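Local coordinates for copper-containing nitrite reductase (Hyphomicrobium denitrificans 1NES1, PDB 6TFO), which probably catalyses the one-electron reduction of nitrite to nitric oxide at copper, with an additional tethered cupredoxin domain, at residues 138-150 / 175-187. Numbering follows the deposited sequence.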
loop_
_atom_site.group_PDB
_atom_site.type_symbol
_atom_site.label_atom_id
_atom_site.label_comp_id
_atom_site.label_asym_id
_atom_site.label_seq_id
_atom_site.Cartn_x
_atom_site.Cartn_y
_atom_site.Cartn_z
ATOM N N ARG C 138 -34.588 -26.597 5.465
ATOM C CA ARG C 138 -34.134 -25.199 5.666
ATOM C C ARG C 138 -35.352 -24.268 5.595
ATOM O O ARG C 138 -36.067 -24.359 4.614
ATOM C CB ARG C 138 -33.101 -24.892 4.577
ATOM C CG ARG C 138 -32.553 -23.474 4.587
ATOM C CD ARG C 138 -31.412 -23.322 3.607
ATOM N NE ARG C 138 -30.362 -24.311 3.826
ATOM C CZ ARG C 138 -29.256 -24.126 4.553
ATOM N NH1 ARG C 138 -29.037 -22.990 5.182
ATOM N NH2 ARG C 138 -28.370 -25.087 4.669
ATOM N N ALA C 139 -35.594 -23.436 6.611
ATOM C CA ALA C 139 -36.601 -22.337 6.569
ATOM C C ALA C 139 -36.118 -21.228 5.617
ATOM O O ALA C 139 -34.901 -21.100 5.431
ATOM C CB ALA C 139 -36.858 -21.799 7.961
ATOM N N GLU C 140 -37.033 -20.505 4.972
ATOM C CA GLU C 140 -36.681 -19.306 4.161
ATOM C C GLU C 140 -36.689 -18.097 5.095
ATOM O O GLU C 140 -37.528 -18.074 5.994
ATOM C CB GLU C 140 -37.624 -19.108 2.972
ATOM C CG GLU C 140 -36.865 -18.743 1.716
ATOM C CD GLU C 140 -37.721 -18.564 0.478
ATOM O OE1 GLU C 140 -38.730 -19.286 0.338
ATOM O OE2 GLU C 140 -37.358 -17.710 -0.348
ATOM N N MET C 141 -35.769 -17.157 4.907
ATOM C CA MET C 141 -35.691 -15.942 5.752
ATOM C C MET C 141 -36.872 -15.033 5.426
ATOM O O MET C 141 -37.035 -14.642 4.283
ATOM C CB MET C 141 -34.375 -15.189 5.528
ATOM C CG MET C 141 -33.352 -15.454 6.622
ATOM S SD MET C 141 -33.923 -14.841 8.235
ATOM C CE MET C 141 -33.328 -13.148 8.162
ATOM N N PRO C 142 -37.753 -14.683 6.389
ATOM C CA PRO C 142 -38.812 -13.707 6.121
ATOM C C PRO C 142 -38.261 -12.456 5.415
ATOM O O PRO C 142 -37.326 -11.909 5.860
ATOM C CB PRO C 142 -39.409 -13.362 7.499
ATOM C CG PRO C 142 -38.629 -14.192 8.523
ATOM C CD PRO C 142 -37.811 -15.213 7.758
ATOM N N SER C 143 -38.858 -12.056 4.305
ATOM C CA SER C 143 -38.369 -10.931 3.474
ATOM C C SER C 143 -38.621 -9.608 4.202
ATOM O O SER C 143 -39.470 -9.554 5.078
ATOM C CB SER C 143 -38.978 -10.947 2.099
ATOM O OG SER C 143 -40.302 -10.477 2.143
ATOM N N THR C 144 -37.873 -8.584 3.818
ATOM C CA THR C 144 -37.821 -7.232 4.419
ATOM C C THR C 144 -38.439 -6.232 3.448
ATOM O O THR C 144 -39.043 -5.261 3.923
ATOM C CB THR C 144 -36.348 -6.888 4.665
ATOM O OG1 THR C 144 -36.081 -7.475 5.931
ATOM C CG2 THR C 144 -35.999 -5.413 4.650
ATOM N N ALA C 145 -38.257 -6.462 2.137
ATOM C CA ALA C 145 -38.671 -5.566 1.031
ATOM C C ALA C 145 -39.740 -6.250 0.174
ATOM O O ALA C 145 -39.961 -7.483 0.358
ATOM C CB ALA C 145 -37.461 -5.191 0.223
ATOM N N ALA C 146 -40.378 -5.481 -0.718
ATOM C CA ALA C 146 -41.411 -5.953 -1.670
ATOM C C ALA C 146 -40.832 -7.095 -2.510
ATOM O O ALA C 146 -39.615 -7.028 -2.846
ATOM C CB ALA C 146 -41.875 -4.819 -2.546
ATOM N N ASP C 147 -41.644 -8.118 -2.797
ATOM C CA ASP C 147 -41.345 -9.140 -3.837
ATOM C C ASP C 147 -41.488 -8.454 -5.199
ATOM O O ASP C 147 -42.626 -8.093 -5.531
ATOM C CB ASP C 147 -42.256 -10.362 -3.697
ATOM C CG ASP C 147 -42.289 -11.244 -4.932
ATOM O OD1 ASP C 147 -41.297 -11.255 -5.676
ATOM O OD2 ASP C 147 -43.306 -11.902 -5.146
ATOM N N ILE C 148 -40.383 -8.267 -5.937
ATOM C CA ILE C 148 -40.362 -7.567 -7.262
ATOM C C ILE C 148 -40.253 -8.582 -8.419
ATOM O O ILE C 148 -40.159 -8.158 -9.598
ATOM C CB ILE C 148 -39.249 -6.493 -7.303
ATOM C CG1 ILE C 148 -37.871 -7.009 -6.874
ATOM C CG2 ILE C 148 -39.674 -5.287 -6.482
ATOM C CD1 ILE C 148 -37.225 -7.974 -7.829
ATOM N N THR C 149 -40.273 -9.877 -8.120
ATOM C CA THR C 149 -40.184 -10.958 -9.129
ATOM C C THR C 149 -41.533 -11.099 -9.848
ATOM O O THR C 149 -42.543 -11.414 -9.178
ATOM C CB THR C 149 -39.741 -12.269 -8.477
ATOM O OG1 THR C 149 -38.390 -12.072 -8.049
ATOM C CG2 THR C 149 -39.850 -13.464 -9.402
ATOM N N ARG C 150 -41.533 -10.879 -11.163
ATOM C CA ARG C 150 -42.624 -11.265 -12.093
ATOM C C ARG C 150 -42.809 -12.786 -12.099
ATOM O O ARG C 150 -41.856 -13.511 -12.435
ATOM C CB ARG C 150 -42.279 -10.803 -13.504
ATOM C CG ARG C 150 -43.341 -11.139 -14.546
ATOM C CD ARG C 150 -44.594 -10.318 -14.372
ATOM N NE ARG C 150 -44.325 -8.900 -14.547
ATOM C CZ ARG C 150 -45.176 -7.937 -14.237
ATOM N NH1 ARG C 150 -46.355 -8.238 -13.726
ATOM N NH2 ARG C 150 -44.844 -6.673 -14.416
ATOM N N GLU C 175 -40.135 3.360 -8.414
ATOM C CA GLU C 175 -38.832 3.136 -7.731
ATOM C C GLU C 175 -39.154 2.555 -6.356
ATOM O O GLU C 175 -40.044 3.112 -5.661
ATOM C CB GLU C 175 -38.043 4.435 -7.628
ATOM C CG GLU C 175 -37.838 5.133 -8.961
ATOM C CD GLU C 175 -37.227 6.520 -8.882
ATOM O OE1 GLU C 175 -36.935 7.119 -9.933
ATOM O OE2 GLU C 175 -37.077 7.007 -7.772
ATOM N N LEU C 176 -38.552 1.423 -6.004
ATOM C CA LEU C 176 -38.897 0.743 -4.729
ATOM C C LEU C 176 -37.814 -0.273 -4.367
ATOM O O LEU C 176 -37.147 -0.788 -5.280
ATOM C CB LEU C 176 -40.277 0.089 -4.841
ATOM C CG LEU C 176 -40.306 -1.335 -5.396
ATOM C CD1 LEU C 176 -41.695 -1.936 -5.259
ATOM C CD2 LEU C 176 -39.883 -1.379 -6.850
ATOM N N LYS C 177 -37.646 -0.506 -3.064
ATOM C CA LYS C 177 -36.729 -1.526 -2.511
ATOM C C LYS C 177 -37.366 -2.881 -2.762
ATOM O O LYS C 177 -38.589 -3.016 -2.526
ATOM C CB LYS C 177 -36.485 -1.332 -1.014
ATOM C CG LYS C 177 -35.375 -0.353 -0.675
ATOM C CD LYS C 177 -35.395 0.086 0.775
ATOM C CE LYS C 177 -34.785 1.455 0.995
ATOM N NZ LYS C 177 -35.184 2.008 2.309
ATOM N N GLY C 178 -36.545 -3.828 -3.203
ATOM C CA GLY C 178 -36.968 -5.200 -3.523
ATOM C C GLY C 178 -36.061 -6.205 -2.866
ATOM O O GLY C 178 -34.934 -5.830 -2.520
ATOM N N GLN C 179 -36.561 -7.419 -2.651
ATOM C CA GLN C 179 -35.795 -8.542 -2.068
ATOM C C GLN C 179 -34.943 -9.170 -3.184
ATOM O O GLN C 179 -35.471 -9.993 -3.957
ATOM C CB GLN C 179 -36.782 -9.507 -1.409
ATOM C CG GLN C 179 -36.150 -10.415 -0.373
ATOM C CD GLN C 179 -35.807 -9.661 0.893
ATOM O OE1 GLN C 179 -36.527 -8.749 1.319
ATOM N NE2 GLN C 179 -34.693 -10.026 1.507
ATOM N N LEU C 180 -33.680 -8.744 -3.291
ATOM C CA LEU C 180 -32.698 -9.215 -4.306
ATOM C C LEU C 180 -32.303 -10.661 -3.981
ATOM O O LEU C 180 -32.191 -11.477 -4.909
ATOM C CB LEU C 180 -31.489 -8.276 -4.302
ATOM C CG LEU C 180 -30.252 -8.726 -5.086
ATOM C CD1 LEU C 180 -30.600 -9.034 -6.535
ATOM C CD2 LEU C 180 -29.167 -7.658 -5.038
ATOM N N ASP C 181 -32.109 -10.974 -2.704
ATOM C CA ASP C 181 -31.764 -12.339 -2.227
ATOM C C ASP C 181 -32.397 -12.491 -0.845
ATOM O O ASP C 181 -32.999 -11.509 -0.367
ATOM C CB ASP C 181 -30.240 -12.530 -2.272
ATOM C CG ASP C 181 -29.702 -13.951 -2.311
ATOM O OD1 ASP C 181 -30.449 -14.882 -1.942
ATOM O OD2 ASP C 181 -28.521 -14.104 -2.711
ATOM N N ASP C 182 -32.258 -13.672 -0.247
ATOM C CA ASP C 182 -32.777 -14.143 1.059
ATOM C C ASP C 182 -32.693 -13.066 2.168
ATOM O O ASP C 182 -33.689 -12.890 2.922
ATOM C CB ASP C 182 -31.960 -15.397 1.379
ATOM C CG ASP C 182 -32.587 -16.379 2.340
ATOM O OD1 ASP C 182 -33.823 -16.345 2.523
ATOM O OD2 ASP C 182 -31.817 -17.160 2.912
ATOM N N LYS C 183 -31.535 -12.413 2.317
ATOM C CA LYS C 183 -31.251 -11.416 3.398
ATOM C C LYS C 183 -30.638 -10.143 2.807
ATOM O O LYS C 183 -29.931 -9.407 3.541
ATOM C CB LYS C 183 -30.249 -11.962 4.418
ATOM C CG LYS C 183 -30.639 -13.254 5.123
ATOM C CD LYS C 183 -29.449 -13.925 5.795
ATOM C CE LYS C 183 -29.786 -15.283 6.372
ATOM N NZ LYS C 183 -28.918 -15.590 7.531
ATOM N N THR C 184 -30.878 -9.880 1.523
ATOM C CA THR C 184 -30.238 -8.742 0.816
ATOM C C THR C 184 -31.279 -8.020 -0.034
ATOM O O THR C 184 -32.134 -8.679 -0.652
ATOM C CB THR C 184 -28.922 -9.144 0.124
ATOM O OG1 THR C 184 -28.814 -8.572 -1.174
ATOM C CG2 THR C 184 -28.718 -10.635 0.044
ATOM N N THR C 185 -31.231 -6.690 0.016
ATOM C CA THR C 185 -32.198 -5.786 -0.653
ATOM C C THR C 185 -31.430 -4.910 -1.642
ATOM O O THR C 185 -30.193 -4.989 -1.673
ATOM C CB THR C 185 -33.015 -5.013 0.389
ATOM O OG1 THR C 185 -32.150 -4.101 1.056
ATOM C CG2 THR C 185 -33.675 -5.927 1.399
ATOM N N TYR C 186 -32.162 -4.152 -2.457
ATOM C CA TYR C 186 -31.653 -3.306 -3.565
ATOM C C TYR C 186 -32.798 -2.380 -3.951
ATOM O O TYR C 186 -33.949 -2.735 -3.726
ATOM C CB TYR C 186 -31.144 -4.170 -4.725
ATOM C CG TYR C 186 -30.479 -3.417 -5.850
ATOM C CD1 TYR C 186 -29.155 -3.019 -5.771
ATOM C CD2 TYR C 186 -31.166 -3.103 -7.011
ATOM C CE1 TYR C 186 -28.542 -2.308 -6.798
ATOM C CE2 TYR C 186 -30.569 -2.398 -8.053
ATOM C CZ TYR C 186 -29.243 -2.001 -7.956
ATOM O OH TYR C 186 -28.656 -1.319 -8.993
ATOM N N THR C 187 -32.490 -1.205 -4.470
ATOM C CA THR C 187 -33.499 -0.228 -4.929
ATOM C C THR C 187 -33.693 -0.487 -6.419
ATOM O O THR C 187 -32.792 -0.151 -7.216
ATOM C CB THR C 187 -33.119 1.216 -4.585
ATOM O OG1 THR C 187 -33.148 1.321 -3.161
ATOM C CG2 THR C 187 -34.050 2.239 -5.195
HETATM O O HOH W 1 -33.882 -8.759 3.937
HETATM O O HOH W 2 -40.466 -2.313 -1.015
HETATM O O HOH W 3 -38.309 -9.939 -5.264
#
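A β-hairpin of the multicopper oxidase region, strands 175-181 and 184-187 joined by a type I turn, receives the irregular linker 138-150 through the Q179 side chain and a single backbone bridge, A146 with G178. Two successive linker amides converge on Q179 OE1: T144 N at 2.8 Å comes from above the carbonyl plane, whereas A145 N at 3.0 Å lies nearly along the C=O axis (176°). A chi1 of -159° sets Q179 CG anti to the backbone N and the chain bends at chi2, bringing the amide to S143-A145; Q179 NE2 donates to D181 O at 2.9 Å and to a water, which helps to fix the rotation of the amide. A leucine in its place would probably leave both linker amides without their acceptor and D181 O without one of its two donors. The bridge rests on Q179 N to A146 O, 3.1 Å. The bare CA of G178 lets I148 CG1 pack 3.9 Å away, and I148 CG2 meets L176 CD2. At the turn, M141 N reaches the syn side of D182 OD1 at 3.2 Å, while the M141 side chain crosses that of K183, whose NZ pairs with D51, at about a right angle, M141 CG 3.6 Å from K183 CE. The contact thus fastens the linker between the N-terminal cupredoxin domain and the nitrite reductase core to a cupredoxin β-hairpin with a classic β-bulge, L180 and D181 facing T184.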